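Local coordinates for proteasome assembly chaperone family protein (Pyrococcus furiosus DSM 3638, PDB 3WZ2), which is an archaeal homologue of the proteasome-assembly chaperones and probably acts as a chaperone or activator that binds the proteasome, at residues B[102-105]-B[106-109]; B[157-160]-B[161-165]; B[205-208]-B[209-212]. All blocks are in the same frame, centred on the assembly; numbering follows the deposited sequence.

Contact 1: residues B[102-105]-B[106-109]; sequences VNYL and KKVN
One methyl of Val-108, CG1, sits over a face of the Tyr-104 ring, 4.1 Å from its centroid and 19° off the ring normal. This CH-pi contact is displaced toward the hydroxyl end of the ring, where Tyr-104 CZ and Val-108 CG1 lie 3.9 Å apart. The second methyl, CG2, meets the ring at CE2. Tyr-104 has CG opposite its backbone N (chi1 170°), which swings the ring along the helix toward its C-terminal end and into the path of a residue four positions on. A branched valine suits this place because both methyls reach the ring. Lys-107 NZ approaches obliquely, 4.4 Å from Tyr-104 CD1.

In the backbone, Val-108 N donates to Tyr-104 O at 3.1 Å and Lys-106 N to Val-102 O at 2.9 Å. Asn-109 then turns to positive phi and closes the helix in a Schellman motif, a conformation that asparagine tolerates better than most residues. The Tyr-104 hydroxyl is hydrogen-bonded to Pro-15 O. Replacing Tyr-104 by an alanine would probably leave the Val-108 methyls without their aromatic cover and Pro-15 O without its hydroxyl partner.

The last turn of helix 91-107 is thus tied to the loop at Pro-15, while Val-102 packs against Leu-163 of helix 158-169 and Leu-105 touches Leu-172 in the loop beyond it.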
ATOM      1  N   VAL B 102      -0.398   5.437  26.543  1.00 17.19           N
ATOM      2  CA  VAL B 102      -1.141   4.807  27.603  1.00 18.08           C
ATOM      3  C   VAL B 102      -0.300   3.773  28.365  1.00 17.38           C
ATOM      4  O   VAL B 102      -0.365   3.720  29.578  1.00 16.34           O
ATOM      5  CB  VAL B 102      -2.427   4.193  27.056  1.00 18.44           C
ATOM      6  CG1 VAL B 102      -3.077   3.272  28.067  1.00 18.66           C
ATOM      7  CG2 VAL B 102      -3.373   5.309  26.656  1.00 19.60           C
ATOM      8  N   ASN B 103       0.490   2.973  27.672  1.00 17.98           N
ATOM      9  CA  ASN B 103       1.425   2.067  28.354  1.00 20.57           C
ATOM     10  C   ASN B 103       2.365   2.820  29.286  1.00 19.94           C
ATOM     11  O   ASN B 103       2.600   2.372  30.393  1.00 18.81           O
ATOM     12  CB  ASN B 103       2.280   1.250  27.370  1.00 26.04           C
ATOM     13  CG  ASN B 103       1.457   0.221  26.603  1.00 32.77           C
ATOM     14  OD1 ASN B 103       0.411  -0.227  27.091  1.00 39.26           O
ATOM     15  ND2 ASN B 103       1.925  -0.186  25.406  1.00 35.92           N
ATOM     16  N   TYR B 104       2.890   3.967  28.835  1.00 17.51           N
ATOM     17  CA  TYR B 104       3.738   4.762  29.663  1.00 16.40           C
ATOM     18  C   TYR B 104       2.982   5.257  30.894  1.00 17.76           C
ATOM     19  O   TYR B 104       3.478   5.175  32.000  1.00 15.31           O
ATOM     20  CB  TYR B 104       4.307   5.942  28.875  1.00 17.19           C
ATOM     21  CG  TYR B 104       5.017   6.953  29.727  1.00 17.08           C
ATOM     22  CD1 TYR B 104       6.376   6.885  29.928  1.00 18.67           C
ATOM     23  CD2 TYR B 104       4.321   7.981  30.319  1.00 17.38           C
ATOM     24  CE1 TYR B 104       7.018   7.820  30.739  1.00 19.00           C
ATOM     25  CE2 TYR B 104       4.941   8.907  31.122  1.00 17.40           C
ATOM     26  CZ  TYR B 104       6.288   8.822  31.338  1.00 17.15           C
ATOM     27  OH  TYR B 104       6.888   9.765  32.133  1.00 17.14           O
ATOM     28  N   LEU B 105       1.777   5.773  30.699  1.00 18.83           N
ATOM     29  CA  LEU B 105       1.026   6.375  31.792  1.00 19.10           C
ATOM     30  C   LEU B 105       0.570   5.334  32.834  1.00 21.04           C
ATOM     31  O   LEU B 105       0.604   5.595  34.034  1.00 17.90           O
ATOM     32  CB  LEU B 105      -0.175   7.120  31.249  1.00 19.08           C
ATOM     33  CG  LEU B 105       0.105   8.350  30.364  1.00 20.00           C
ATOM     34  CD1 LEU B 105      -1.162   8.812  29.690  1.00 21.43           C
ATOM     35  CD2 LEU B 105       0.687   9.496  31.144  1.00 19.20           C
ATOM     36  N   LYS B 106       0.181   4.149  32.368  1.00 22.70           N
ATOM     37  CA  LYS B 106       0.015   2.979  33.241  1.00 25.99           C
ATOM     38  C   LYS B 106       1.257   2.702  34.090  1.00 25.22           C
ATOM     39  O   LYS B 106       1.174   2.567  35.280  1.00 23.90           O
ATOM     40  CB  LYS B 106      -0.267   1.735  32.417  1.00 29.71           C
ATOM     41  CG  LYS B 106      -1.682   1.272  32.567  1.00 34.77           C
ATOM     42  CD  LYS B 106      -1.881  -0.219  32.486  1.00 36.67           C
ATOM     43  CE  LYS B 106      -3.038  -0.651  33.407  1.00 41.78           C
ATOM     44  NZ  LYS B 106      -3.142  -2.121  33.576  1.00 44.94           N
ATOM     45  N   LYS B 107       2.383   2.557  33.420  1.00 26.15           N
ATOM     46  CA  LYS B 107       3.632   2.228  34.033  1.00 30.24           C
ATOM     47  C   LYS B 107       3.989   3.193  35.169  1.00 28.80           C
ATOM     48  O   LYS B 107       4.500   2.760  36.182  1.00 27.76           O
ATOM     49  CB  LYS B 107       4.741   2.260  32.990  1.00 35.86           C
ATOM     50  CG  LYS B 107       5.997   1.500  33.369  1.00 42.71           C
ATOM     51  CD  LYS B 107       7.249   2.123  32.761  1.00 51.24           C
ATOM     52  CE  LYS B 107       7.190   2.275  31.242  1.00 59.78           C
ATOM     53  NZ  LYS B 107       8.366   3.061  30.734  1.00 59.54           N
ATOM     54  N   VAL B 108       3.776   4.498  34.979  1.00 24.31           N
ATOM     55  CA  VAL B 108       4.208   5.465  35.968  1.00 22.35           C
ATOM     56  C   VAL B 108       3.081   5.810  36.940  1.00 22.66           C
ATOM     57  O   VAL B 108       3.237   6.695  37.751  1.00 22.89           O
ATOM     58  CB  VAL B 108       4.766   6.753  35.313  1.00 23.23           C
ATOM     59  CG1 VAL B 108       5.883   6.410  34.341  1.00 22.82           C
ATOM     60  CG2 VAL B 108       3.684   7.587  34.611  1.00 19.17           C
ATOM     61  N   ASN B 109       1.924   5.160  36.806  1.00 20.88           N
ATOM     62  CA  ASN B 109       0.755   5.451  37.624  1.00 22.21           C
ATOM     63  C   ASN B 109       0.350   6.908  37.573  1.00 22.70           C
ATOM     64  O   ASN B 109       0.173   7.560  38.603  1.00 22.32           O
ATOM     65  CB  ASN B 109       0.971   4.995  39.059  1.00 23.12           C
ATOM     66  CG  ASN B 109       1.445   3.551  39.122  1.00 25.56           C
ATOM     67  OD1 ASN B 109       0.728   2.625  38.750  1.00 22.83           O
ATOM     68  ND2 ASN B 109       2.662   3.359  39.576  1.00 28.37           N
TER

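Contact 2: residues B[157-160]-B[161-165]; sequences TGMS and GKLLW
Gly-161 lies close to Gly-158 in the first turn of helix 158-169, which follows strand 154-157 and lies against the main sheet of this PAC2-family fold. Gly-161 has no side chain on the face turned to the second subunit, and its O is hydrogen-bonded there to Ser-61 OG of that subunit. Glycine suits position 158 for a steric reason: its positive phi of 86° would press any CB against the preceding carbonyl.

Lys-162 N donates to Gly-158 O at 3.1 Å. The Lys-162 side chain packs on Ala-98 of helix 91-107 and on Pro-59 of the second subunit.

Leu-163 N gives a nearly straight bond (170°) to Met-159 O, and Leu-163 CB lies 3.4 Å from that same oxygen. Its branched apolar side chain suits the interior, where it and the small Ser-160 both touch Ser-115 of strand 112-120, while the buried Ser-160 OG is satisfied by Glu-24.

Leu-164 N bonds to Ser-160 O at 3.1 Å, and Leu-164 CB follows it to 3.5 Å from Ser-160 O.

Across the turn, the flexible Met-159 chain, bent at chi2 (64°), crosses Leu-163 at a slant. The touching is done by one methyl of the leucine against two successive atoms of the methionine: Leu-163 CD2 lies 4.2 Å from both Met-159 CG and Met-159 SD.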
ATOM      1  N   THR B 157     -12.963  13.058  17.770  1.00 22.62           N
ATOM      2  CA  THR B 157     -12.089  12.319  16.839  1.00 26.84           C
ATOM      3  C   THR B 157     -10.627  12.658  17.099  1.00 23.04           C
ATOM      4  O   THR B 157     -10.307  13.615  17.806  1.00 25.31           O
ATOM      5  CB  THR B 157     -12.361  12.685  15.379  1.00 30.81           C
ATOM      6  OG1 THR B 157     -12.224  14.113  15.241  1.00 34.59           O
ATOM      7  CG2 THR B 157     -13.777  12.270  14.988  1.00 32.27           C
ATOM      8  N   GLY B 158      -9.745  11.781  16.650  1.00 20.28           N
ATOM      9  CA  GLY B 158      -8.334  12.013  16.808  1.00 18.90           C
ATOM     10  C   GLY B 158      -7.780  11.547  18.136  1.00 18.27           C
ATOM     11  O   GLY B 158      -8.427  10.784  18.893  1.00 17.48           O
ATOM     12  N   MET B 159      -6.576  12.029  18.420  1.00 16.95           N
ATOM     13  CA  MET B 159      -5.843  11.622  19.607  1.00 19.31           C
ATOM     14  C   MET B 159      -6.688  11.797  20.863  1.00 18.69           C
ATOM     15  O   MET B 159      -6.673  10.934  21.752  1.00 17.74           O
ATOM     16  CB  MET B 159      -4.507  12.394  19.701  1.00 18.60           C
ATOM     17  CG  MET B 159      -3.682  12.106  20.947  1.00 19.70           C
ATOM     18  SD  MET B 159      -3.120  10.415  21.065  1.00 21.24           S
ATOM     19  CE  MET B 159      -1.734  10.396  19.934  1.00 22.33           C
ATOM     20  N   SER B 160      -7.369  12.947  20.966  1.00 18.94           N
ATOM     21  CA  SER B 160      -8.065  13.286  22.206  1.00 20.17           C
ATOM     22  C   SER B 160      -9.151  12.270  22.509  1.00 19.64           C
ATOM     23  O   SER B 160      -9.261  11.775  23.622  1.00 18.04           O
ATOM     24  CB  SER B 160      -8.648  14.697  22.129  1.00 20.92           C
ATOM     25  OG  SER B 160      -7.559  15.614  22.163  1.00 25.04           O
ATOM     26  N   GLY B 161      -9.929  11.914  21.489  1.00 19.93           N
ATOM     27  CA  GLY B 161     -10.939  10.839  21.639  1.00 20.82           C
ATOM     28  C   GLY B 161     -10.346   9.495  22.024  1.00 20.03           C
ATOM     29  O   GLY B 161     -10.886   8.772  22.843  1.00 18.81           O
ATOM     30  N   LYS B 162      -9.231   9.142  21.402  1.00 21.09           N
ATOM     31  CA  LYS B 162      -8.633   7.835  21.619  1.00 21.60           C
ATOM     32  C   LYS B 162      -8.070   7.729  23.009  1.00 19.66           C
ATOM     33  O   LYS B 162      -8.281   6.753  23.683  1.00 17.01           O
ATOM     34  CB  LYS B 162      -7.525   7.529  20.590  1.00 23.42           C
ATOM     35  CG  LYS B 162      -7.088   6.056  20.592  1.00 25.84           C
ATOM     36  CD  LYS B 162      -8.205   5.181  20.025  1.00 29.07           C
ATOM     37  CE  LYS B 162      -8.058   3.705  20.300  1.00 33.66           C
ATOM     38  NZ  LYS B 162      -6.961   3.116  19.514  1.00 37.50           N
ATOM     39  N   LEU B 163      -7.364   8.762  23.431  1.00 20.42           N
ATOM     40  CA  LEU B 163      -6.781   8.777  24.769  1.00 22.45           C
ATOM     41  C   LEU B 163      -7.826   8.737  25.838  1.00 20.03           C
ATOM     42  O   LEU B 163      -7.693   8.029  26.827  1.00 20.44           O
ATOM     43  CB  LEU B 163      -5.982  10.046  24.994  1.00 24.64           C
ATOM     44  CG  LEU B 163      -4.583  10.097  25.506  1.00 29.77           C
ATOM     45  CD1 LEU B 163      -3.883   8.812  25.178  1.00 30.69           C
ATOM     46  CD2 LEU B 163      -3.842  11.356  25.049  1.00 32.09           C
ATOM     47  N   LEU B 164      -8.862   9.540  25.679  1.00 18.27           N
ATOM     48  CA  LEU B 164      -9.955   9.515  26.652  1.00 18.11           C
ATOM     49  C   LEU B 164     -10.356   8.064  26.919  1.00 18.45           C
ATOM     50  O   LEU B 164     -10.426   7.626  28.066  1.00 17.42           O
ATOM     51  CB  LEU B 164     -11.146  10.300  26.122  1.00 18.16           C
ATOM     52  CG  LEU B 164     -12.441  10.261  26.914  1.00 18.00           C
ATOM     53  CD1 LEU B 164     -12.221  10.865  28.283  1.00 17.93           C
ATOM     54  CD2 LEU B 164     -13.538  10.981  26.159  1.00 17.62           C
ATOM     55  N   TRP B 165     -10.596   7.319  25.843  1.00 19.04           N
ATOM     56  CA  TRP B 165     -11.135   5.961  25.942  1.00 19.15           C
ATOM     57  C   TRP B 165     -10.026   5.020  26.481  1.00 18.28           C
ATOM     58  O   TRP B 165     -10.248   4.291  27.463  1.00 14.83           O
ATOM     59  CB  TRP B 165     -11.682   5.484  24.591  1.00 18.88           C
ATOM     60  CG  TRP B 165     -12.056   3.985  24.586  1.00 19.50           C
ATOM     61  CD1 TRP B 165     -11.371   2.973  23.988  1.00 19.35           C
ATOM     62  CD2 TRP B 165     -13.175   3.391  25.221  1.00 19.88           C
ATOM     63  NE1 TRP B 165     -11.992   1.785  24.217  1.00 20.78           N
ATOM     64  CE2 TRP B 165     -13.101   2.006  24.987  1.00 20.94           C
ATOM     65  CE3 TRP B 165     -14.231   3.889  25.962  1.00 21.35           C
ATOM     66  CZ2 TRP B 165     -14.068   1.114  25.450  1.00 22.73           C
ATOM     67  CZ3 TRP B 165     -15.205   3.002  26.439  1.00 23.23           C
ATOM     68  CH2 TRP B 165     -15.108   1.626  26.198  1.00 22.37           C
TER

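Contact 3: residues B[205-208]-B[209-212]; sequences NVSV and EPLL
Ser-207 brings OG to the start of helix 209-213, where it lies 3.1 Å from Glu-209 N and 3.5 Å from Glu-209 CB. A chi1 of 172° turns OG away from the serine N and carries it forward along the chain to accept the amide of Glu-209. The N-H points well at the oxygen (163°), and a short hydroxyl side chain is suited to reaching an amide of the first turn, which has no carbonyl of an earlier turn to meet. Glu-209 folds its CG back to within 3.6 Å of Ser-207 OG; an acidic residue so near a helix N-terminus would probably be favoured by the helix dipole.

Pro-210 follows, and its missing N-H costs nothing in a first turn. Its CD rests 3.5 Å from Ser-207 O.

Val-208 O receives Leu-212 N at 3.0 Å, together with a weak bond from Leu-211 N, two amides sharing one oxygen. Val-208 and Leu-212 pack together on helix 188-202, both touching Ala-192, with Val-208 CG2 4.2 Å from Leu-212 CD1, whereas Leu-211 reaches Ile-35 and Phe-39 of helix 32-43. Valine and leucine suit these places, since each faces another helix.

The whole is a helix N-terminus with a serine capping bond, a proline in the first turn, and Val-208 and Leu-211 packed against helices 188-202 and 32-43.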
ATOM      1  N   ASN B 205      -1.088  29.051  38.012  1.00 45.96           N
ATOM      2  CA  ASN B 205      -1.174  30.499  38.021  1.00 51.18           C
ATOM      3  C   ASN B 205      -0.821  31.055  36.660  1.00 48.91           C
ATOM      4  O   ASN B 205       0.008  31.953  36.580  1.00 53.24           O
ATOM      5  CB  ASN B 205      -0.269  31.086  39.124  1.00 55.98           C
ATOM      6  CG  ASN B 205      -0.718  30.670  40.515  1.00 57.59           C
ATOM      7  OD1 ASN B 205      -0.188  29.722  41.090  1.00 54.53           O
ATOM      8  ND2 ASN B 205      -1.708  31.374  41.058  1.00 61.56           N
ATOM      9  N   VAL B 206      -1.453  30.535  35.604  1.00 42.68           N
ATOM     10  CA  VAL B 206      -1.260  31.065  34.262  1.00 43.84           C
ATOM     11  C   VAL B 206      -2.320  32.051  33.791  1.00 41.99           C
ATOM     12  O   VAL B 206      -3.487  31.725  33.622  1.00 44.81           O
ATOM     13  CB  VAL B 206      -1.110  29.933  33.215  1.00 44.53           C
ATOM     14  CG1 VAL B 206      -0.710  30.488  31.846  1.00 45.78           C
ATOM     15  CG2 VAL B 206      -0.037  28.986  33.691  1.00 46.35           C
ATOM     16  N   SER B 207      -1.871  33.251  33.478  1.00 36.17           N
ATOM     17  CA  SER B 207      -2.710  34.245  32.847  1.00 36.02           C
ATOM     18  C   SER B 207      -2.813  33.959  31.341  1.00 30.50           C
ATOM     19  O   SER B 207      -1.817  33.699  30.683  1.00 29.68           O
ATOM     20  CB  SER B 207      -2.094  35.644  33.057  1.00 36.74           C
ATOM     21  OG  SER B 207      -2.790  36.623  32.288  1.00 43.42           O
ATOM     22  N   VAL B 208      -3.997  34.088  30.797  1.00 28.95           N
ATOM     23  CA  VAL B 208      -4.177  34.007  29.347  1.00 32.76           C
ATOM     24  C   VAL B 208      -4.065  35.335  28.598  1.00 34.34           C
ATOM     25  O   VAL B 208      -4.218  35.355  27.360  1.00 35.84           O
ATOM     26  CB  VAL B 208      -5.506  33.318  28.937  1.00 30.07           C
ATOM     27  CG1 VAL B 208      -5.536  31.916  29.505  1.00 33.37           C
ATOM     28  CG2 VAL B 208      -6.718  34.114  29.362  1.00 30.06           C
ATOM     29  N   GLU B 209      -3.775  36.424  29.309  1.00 37.05           N
ATOM     30  CA  GLU B 209      -3.701  37.730  28.662  1.00 39.27           C
ATOM     31  C   GLU B 209      -2.680  37.804  27.536  1.00 35.27           C
ATOM     32  O   GLU B 209      -2.979  38.338  26.465  1.00 38.75           O
ATOM     33  CB  GLU B 209      -3.485  38.846  29.688  1.00 46.35           C
ATOM     34  CG  GLU B 209      -4.698  39.101  30.585  1.00 54.39           C
ATOM     35  CD  GLU B 209      -5.911  39.646  29.828  1.00 66.51           C
ATOM     36  OE1 GLU B 209      -5.732  40.576  28.999  1.00 75.29           O
ATOM     37  OE2 GLU B 209      -7.049  39.159  30.061  1.00 67.23           O
ATOM     38  N   PRO B 210      -1.492  37.218  27.723  1.00 36.46           N
ATOM     39  CA  PRO B 210      -0.552  37.191  26.595  1.00 37.25           C
ATOM     40  C   PRO B 210      -1.039  36.435  25.330  1.00 39.15           C
ATOM     41  O   PRO B 210      -0.695  36.790  24.194  1.00 45.41           O
ATOM     42  CB  PRO B 210       0.700  36.527  27.187  1.00 35.42           C
ATOM     43  CG  PRO B 210       0.558  36.661  28.653  1.00 35.80           C
ATOM     44  CD  PRO B 210      -0.912  36.608  28.933  1.00 37.35           C
ATOM     45  N   LEU B 211      -1.897  35.445  25.527  1.00 38.87           N
ATOM     46  CA  LEU B 211      -2.523  34.718  24.414  1.00 35.29           C
ATOM     47  C   LEU B 211      -3.545  35.572  23.699  1.00 35.97           C
ATOM     48  O   LEU B 211      -3.618  35.570  22.462  1.00 41.29           O
ATOM     49  CB  LEU B 211      -3.263  33.481  24.951  1.00 33.58           C
ATOM     50  CG  LEU B 211      -3.550  32.286  24.062  1.00 32.24           C
ATOM     51  CD1 LEU B 211      -2.419  32.082  23.084  1.00 31.51           C
ATOM     52  CD2 LEU B 211      -3.939  30.963  24.751  1.00 31.67           C
ATOM     53  N   LEU B 212      -4.410  36.238  24.467  1.00 36.30           N
ATOM     54  CA  LEU B 212      -5.424  37.096  23.867  1.00 40.83           C
ATOM     55  C   LEU B 212      -4.744  38.275  23.147  1.00 41.43           C
ATOM     56  O   LEU B 212      -5.231  38.730  22.127  1.00 45.65           O
ATOM     57  CB  LEU B 212      -6.419  37.593  24.918  1.00 41.64           C
ATOM     58  CG  LEU B 212      -7.238  36.499  25.626  1.00 44.57           C
ATOM     59  CD1 LEU B 212      -8.087  37.108  26.732  1.00 44.15           C
ATOM     60  CD2 LEU B 212      -8.125  35.741  24.648  1.00 41.83           C
TER

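In the fold
The three contacts come in series along the chain, all in its PAC2-family portion. Contact 1 ends helix 91-107 and contact 2 starts helix 158-169; their centres are about 16 Å apart, yet the two helices meet directly, Val-102 CG2 lying 3.8 Å from Leu-163 CD1. Contact 3 stands apart, its centre about 31 Å from that of contact 1 and 26 Å from that of contact 2, on the opposite side of the chain's centre from the latter. It opens helix 209-213, whose Leu-212 is where the predicted coiled coil begins. Contact 2 alone touches the second subunit, so helix 158-169 meets both helix 91-107 and that subunit.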